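Local coordinates for hypothetical protein Atu0636 (Agrobacterium tumefaciens, PDB 2OZV), which is a predicted O-methyltransferase that probably transfers a methyl group from S-adenosylmethionine to a substrate not yet identified, at residues B[78-83]-B[90-95]; B[64-69]-B[109-114]. One frame throughout, in Å; residues are numbered along the deposited sequence. Where two conformers were deposited one is given.

Contact 1 of 2, residues B[78-83]-B[90-95]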
loop_
_atom_site.group_PDB
_atom_site.type_symbol
_atom_site.label_atom_id
_atom_site.label_comp_id
_atom_site.label_asym_id
_atom_site.label_seq_id
_atom_site.Cartn_x
_atom_site.Cartn_y
_atom_site.Cartn_z
ATOM N N ARG B 78 24.454 -14.028 24.220
ATOM C CA ARG B 78 25.878 -13.783 23.977
ATOM C C ARG B 78 26.109 -12.393 23.374
ATOM O O ARG B 78 27.031 -11.701 23.801
ATOM C CB ARG B 78 26.476 -14.873 23.070
ATOM C CG ARG B 78 27.352 -15.887 23.756
ATOM C CD ARG B 78 26.562 -16.841 24.623
ATOM N NE ARG B 78 26.341 -16.341 25.986
ATOM C CZ ARG B 78 25.262 -16.637 26.711
ATOM N NH1 ARG B 78 24.310 -17.423 26.200
ATOM N NH2 ARG B 78 25.123 -16.143 27.937
ATOM N N SER B 79 25.261 -11.991 22.417
ATOM C CA SER B 79 25.331 -10.671 21.772
ATOM C C SER B 79 25.177 -9.560 22.790
ATOM O O SER B 79 25.890 -8.555 22.746
ATOM C CB SER B 79 24.227 -10.508 20.722
ATOM O OG SER B 79 24.443 -11.429 19.680
ATOM N N LEU B 80 24.232 -9.752 23.706
ATOM C CA LEU B 80 23.979 -8.783 24.767
ATOM C C LEU B 80 25.194 -8.518 25.642
ATOM O O LEU B 80 25.310 -7.432 26.194
ATOM C CB LEU B 80 22.810 -9.236 25.637
ATOM C CG LEU B 80 21.413 -8.941 25.126
ATOM C CD1 LEU B 80 20.408 -9.433 26.158
ATOM C CD2 LEU B 80 21.236 -7.431 24.878
ATOM N N GLU B 81 26.091 -9.499 25.758
ATOM C CA GLU B 81 27.297 -9.399 26.590
ATOM C C GLU B 81 28.462 -8.657 25.936
ATOM O O GLU B 81 29.424 -8.285 26.609
ATOM C CB GLU B 81 27.768 -10.788 27.025
ATOM C CG GLU B 81 26.761 -11.535 27.883
ATOM C CD GLU B 81 27.095 -13.013 28.052
ATOM O OE1 GLU B 81 28.114 -13.496 27.487
ATOM O OE2 GLU B 81 26.319 -13.698 28.756
ATOM N N LEU B 82 28.386 -8.455 24.627
ATOM C CA LEU B 82 29.379 -7.662 23.923
ATOM C C LEU B 82 29.488 -6.283 24.574
ATOM O O LEU B 82 28.467 -5.692 24.955
ATOM C CB LEU B 82 29.021 -7.539 22.448
ATOM C CG LEU B 82 29.058 -8.842 21.650
ATOM C CD1 LEU B 82 28.383 -8.634 20.295
ATOM C CD2 LEU B 82 30.493 -9.378 21.509
ATOM N N PRO B 83 30.724 -5.760 24.709
ATOM C CA PRO B 83 30.909 -4.582 25.558
ATOM C C PRO B 83 30.241 -3.334 24.984
ATOM O O PRO B 83 29.873 -2.435 25.743
ATOM C CB PRO B 83 32.442 -4.428 25.639
ATOM C CG PRO B 83 32.969 -5.122 24.434
ATOM C CD PRO B 83 31.984 -6.209 24.079
ATOM N N ALA B 90 21.251 -4.485 30.494
ATOM C CA ALA B 90 20.546 -4.839 31.731
ATOM C C ALA B 90 19.040 -4.733 31.555
ATOM O O ALA B 90 18.284 -5.375 32.284
ATOM C CB ALA B 90 20.991 -3.952 32.877
ATOM N N ARG B 91 18.614 -3.914 30.598
ATOM C CA ARG B 91 17.196 -3.672 30.362
ATOM C C ARG B 91 16.603 -4.587 29.292
ATOM O O ARG B 91 15.465 -4.382 28.847
ATOM C CB ARG B 91 16.971 -2.203 30.010
ATOM C CG ARG B 91 17.304 -1.292 31.173
ATOM C CD ARG B 91 16.975 0.124 30.836
ATOM N NE ARG B 91 18.000 0.776 30.019
ATOM C CZ ARG B 91 17.814 1.167 28.763
ATOM N NH1 ARG B 91 16.649 0.953 28.141
ATOM N NH2 ARG B 91 18.803 1.803 28.143
ATOM N N ILE B 92 17.363 -5.603 28.884
ATOM C CA ILE B 92 16.917 -6.514 27.838
ATOM C C ILE B 92 16.882 -7.932 28.387
ATOM O O ILE B 92 17.900 -8.471 28.834
ATOM C CB ILE B 92 17.789 -6.442 26.568
ATOM C CG1 ILE B 92 17.724 -5.000 26.005
ATOM C CG2 ILE B 92 17.261 -7.453 25.536
ATOM C CD1 ILE B 92 18.527 -4.743 24.782
ATOM N N GLU B 93 15.702 -8.523 28.355
ATOM C CA GLU B 93 15.550 -9.889 28.853
ATOM C C GLU B 93 15.282 -10.770 27.654
ATOM O O GLU B 93 14.438 -10.421 26.854
ATOM C CB GLU B 93 14.344 -9.941 29.776
ATOM C CG GLU B 93 14.161 -11.280 30.464
ATOM C CD GLU B 93 12.895 -11.302 31.343
ATOM O OE1 GLU B 93 12.137 -10.318 31.412
ATOM O OE2 GLU B 93 12.681 -12.353 31.967
ATOM N N VAL B 94 15.981 -11.897 27.526
ATOM C CA VAL B 94 15.745 -12.787 26.395
ATOM C C VAL B 94 14.980 -13.995 26.917
ATOM O O VAL B 94 15.446 -14.658 27.859
ATOM C CB VAL B 94 17.080 -13.274 25.777
ATOM C CG1 VAL B 94 16.835 -14.236 24.604
ATOM C CG2 VAL B 94 17.938 -12.082 25.372
ATOM N N LEU B 95 13.832 -14.278 26.303
ATOM C CA LEU B 95 13.018 -15.435 26.669
ATOM C C LEU B 95 12.833 -16.360 25.493
ATOM O O LEU B 95 12.679 -15.916 24.366
ATOM C CB LEU B 95 11.642 -15.013 27.179
ATOM C CG LEU B 95 11.612 -14.159 28.460
ATOM C CD1 LEU B 95 10.182 -13.691 28.738
ATOM C CD2 LEU B 95 12.197 -14.913 29.652
#

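Contact 2 of 2, residues B[64-69]-B[109-114]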
loop_
_atom_site.group_PDB
_atom_site.type_symbol
_atom_site.label_atom_id
_atom_site.label_comp_id
_atom_site.label_asym_id
_atom_site.label_seq_id
_atom_site.Cartn_x
_atom_site.Cartn_y
_atom_site.Cartn_z
ATOM N N THR B 64 11.763 -7.024 26.181
ATOM C CA THR B 64 11.760 -8.474 26.244
ATOM C C THR B 64 11.931 -8.994 24.829
ATOM O O THR B 64 11.111 -8.675 23.956
ATOM C CB THR B 64 10.460 -9.034 26.862
ATOM O OG1 THR B 64 10.295 -8.467 28.157
ATOM C CG2 THR B 64 10.517 -10.569 27.045
ATOM N N LEU B 65 12.982 -9.779 24.624
ATOM C CA LEU B 65 13.240 -10.384 23.314
ATOM C C LEU B 65 12.739 -11.823 23.344
ATOM O O LEU B 65 13.140 -12.614 24.210
ATOM C CB LEU B 65 14.743 -10.359 22.936
ATOM C CG LEU B 65 15.600 -9.077 22.933
ATOM C CD1 LEU B 65 17.080 -9.381 22.613
ATOM C CD2 LEU B 65 15.049 -7.993 21.957
ATOM N N TYR B 66 11.877 -12.173 22.383
ATOM C CA TYR B 66 11.392 -13.554 22.282
ATOM C C TYR B 66 12.040 -14.306 21.134
ATOM O O TYR B 66 12.046 -13.830 19.995
ATOM C CB TYR B 66 9.863 -13.599 22.114
ATOM C CG TYR B 66 9.127 -13.147 23.353
ATOM C CD1 TYR B 66 8.877 -14.041 24.400
ATOM C CD2 TYR B 66 8.656 -11.828 23.466
ATOM C CE1 TYR B 66 8.175 -13.637 25.557
ATOM C CE2 TYR B 66 7.949 -11.408 24.632
ATOM C CZ TYR B 66 7.709 -12.327 25.650
ATOM O OH TYR B 66 7.032 -11.953 26.791
ATOM N N GLU B 67 12.549 -15.494 21.434
ATOM C CA GLU B 67 13.158 -16.381 20.444
ATOM C C GLU B 67 12.483 -17.747 20.528
ATOM O O GLU B 67 12.256 -18.255 21.635
ATOM C CB GLU B 67 14.665 -16.560 20.737
ATOM C CG GLU B 67 15.482 -15.258 20.769
ATOM C CD GLU B 67 15.667 -14.634 19.390
ATOM O OE1 GLU B 67 15.124 -15.144 18.392
ATOM O OE2 GLU B 67 16.357 -13.609 19.309
ATOM N N ARG B 68 12.202 -18.379 19.394
ATOM C CA ARG B 68 11.608 -19.722 19.462
ATOM C C ARG B 68 12.617 -20.767 19.956
ATOM O O ARG B 68 12.312 -21.596 20.840
ATOM C CB ARG B 68 11.025 -20.156 18.109
ATOM C CG ARG B 68 9.876 -21.220 18.177
ATOM C CD ARG B 68 9.883 -22.161 19.379
ATOM N NE ARG B 68 9.068 -23.349 19.102
ATOM C CZ ARG B 68 8.963 -24.421 19.891
ATOM N NH1 ARG B 68 8.187 -25.434 19.516
ATOM N NH2 ARG B 68 9.619 -24.487 21.047
ATOM N N SER B 69 13.831 -20.729 19.430
ATOM C CA SER B 69 14.760 -21.801 19.764
ATOM C C SER B 69 15.746 -21.446 20.865
ATOM O O SER B 69 16.142 -20.281 21.014
ATOM C CB SER B 69 15.530 -22.293 18.530
ATOM O OG SER B 69 16.413 -21.295 18.054
ATOM N N ALA B 109 4.247 -19.947 28.385
ATOM C CA ALA B 109 5.507 -19.751 27.655
ATOM C C ALA B 109 6.190 -18.413 27.961
ATOM O O ALA B 109 7.331 -18.171 27.538
ATOM C CB ALA B 109 5.283 -19.912 26.161
ATOM N N GLY B 110 5.509 -17.549 28.709
ATOM C CA GLY B 110 6.099 -16.290 29.159
ATOM C C GLY B 110 5.675 -15.115 28.290
ATOM O O GLY B 110 6.378 -14.098 28.232
ATOM N N LEU B 111 4.531 -15.260 27.624
ATOM C CA LEU B 111 3.928 -14.172 26.836
ATOM C C LEU B 111 2.645 -13.722 27.542
ATOM O O LEU B 111 1.571 -14.239 27.258
ATOM C CB LEU B 111 3.631 -14.661 25.407
ATOM C CG LEU B 111 4.846 -14.768 24.465
ATOM C CD1 LEU B 111 4.662 -15.863 23.427
ATOM C CD2 LEU B 111 5.140 -13.407 23.789
ATOM N N PRO B 112 2.762 -12.782 28.491
ATOM C CA PRO B 112 1.622 -12.439 29.360
ATOM C C PRO B 112 0.526 -11.643 28.652
ATOM O O PRO B 112 0.811 -10.892 27.718
ATOM C CB PRO B 112 2.266 -11.604 30.476
ATOM C CG PRO B 112 3.507 -11.041 29.878
ATOM C CD PRO B 112 3.971 -11.999 28.812
ATOM N N ASP B 113 -0.719 -11.823 29.092
ATOM C CA ASP B 113 -1.841 -11.076 28.539
ATOM C C ASP B 113 -1.723 -9.588 28.863
ATOM O O ASP B 113 -1.413 -9.223 30.015
ATOM C CB ASP B 113 -3.157 -11.568 29.151
ATOM C CG ASP B 113 -3.552 -12.962 28.685
ATOM O OD1 ASP B 113 -3.227 -13.368 27.544
ATOM O OD2 ASP B 113 -4.220 -13.648 29.479
ATOM N N GLU B 114 -1.958 -8.746 27.848
ATOM C CA GLU B 114 -2.199 -7.314 28.045
ATOM C C GLU B 114 -1.159 -6.658 28.955
ATOM O O GLU B 114 -1.491 -6.015 29.960
ATOM C CB GLU B 114 -3.627 -7.078 28.567
ATOM C CG GLU B 114 -4.660 -7.395 27.498
ATOM C CD GLU B 114 -6.082 -7.231 27.985
ATOM O OE1 GLU B 114 -6.541 -8.053 28.788
ATOM O OE2 GLU B 114 -6.737 -6.275 27.563
#

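Contact 1 of 2, residues B[78-83]-B[90-95]
Leu80 reaches down from helix 70-80 and sets its two methyls on strand 92-96. Leu80 CD1 lies between two alternate strand residues, 3.7 Å from Val94 CG2 and 3.8 Å from Ile92 CG2. Leu80 CD2 settles over the other branch of the isoleucine, 3.8 Å from Ile92 CD1. One forked leucine end thus straddles the isoleucine and also brushes the valine, and the contact across the two segments is purely apolar. Ile92 and Val94, two residues apart, both point toward the helix, as alternation along a strand demands. In Ile92, CG2 stands anti to the backbone N and CG1 beside it (chi1 -60°), which offers CG2 to one leucine methyl and CD1 to the other. Nearby, at the exposed surface, Arg78 NH2 bonds to Glu81 OE2 at 2.8 Å, a salt bridge in which the nitrogen meets the oxygen from above the carboxylate plane. Met52 of helix 49-57 touches both Leu80 and Ile92, and Leu65 of strand 61-67 touches Ile92 and Val94. The contact is one of those joining helix 70-80 to edge strand 92-96 within the beta-alpha-beta unit formed by strand 61-67, helix 70-80 and strand 92-96.

Contact 2 of 2, residues B[64-69]-B[109-114]
The ring of Tyr66 takes a methyl on one face and a carbonyl oxygen at its edge. Leu111 CD2 sits almost centrally over that face, 3.4 Å from the centroid of the Tyr66 ring and only 14° off the normal, a close CH-pi contact. At the edge, in the plane of the ring, lies Gly110 O, which accepts a hydrogen bond of 2.7 Å from Tyr66 OH. The hydroxyl arrives in the carbonyl plane, with a C=O...donor angle of 146°. Next to this bond, Pro112 CD comes to 3.7 Å from Tyr66 OH, so Gly110 and Pro112 meet the hydroxyl end while Leu111 covers the face.

Both large side chains have CG anti to their own carbonyl carbon. With chi1 at -68°, Tyr66 carries its ring away from strand 61-67 toward the loop; the side chain of Leu111 runs past it in the opposite direction and lays CD2 over the ring. Gly110 has a positive phi and closes a Schellman motif at the end of helix 103-108, and the chain turning there presents its carbonyl to the hydroxyl. Further residues pack around the tyrosine: Leu95 from strand 92-96, Phe116 from strand 116-121, and Leu43, Ala97 and Val99 from loops. Tyr66 also lies near, without touching, a glycine-rich turn at Gly44 and Gly46 resembling those of Rossmann-type nucleotide-binding folds, consistent with a setting close to the cofactor region of a methyltransferase.

The hydrogen bond fixes the hydroxyl's direction, and the methyl packed over the face probably hinders turning of the ring. Together they fasten the connection between helix 103-108 and strand 116-121 to strand 61-67, the strand next to the edge strand 92-96. A buried tyrosine thus satisfies its polar end with a main-chain carbonyl, while its aromatic face is matched with an aliphatic methyl.

In the fold
The two contacts lie about 15 Å apart, centre to centre, and share one parallel region of the mixed sheet, where strands 92-96 and 61-67 are neighbours. Along the chain, segment 64-69 comes first, followed by 78-83, 90-95 and finally 109-114, so contact 1 falls wholly between the two halves of contact 2. They are joined directly: Glu93 O and Leu65 N are 2.7 Å apart, a probable backbone hydrogen bond, and Leu95 CD1 packs on Thr64 CG2. Contact 1 seats a helix on the edge strand; contact 2 ties the loop after helix 103-108 back to strand 61-67. Both lie at the edge-strand side of the sheet, an arrangement consistent with a Rossmann-like methyltransferase fold.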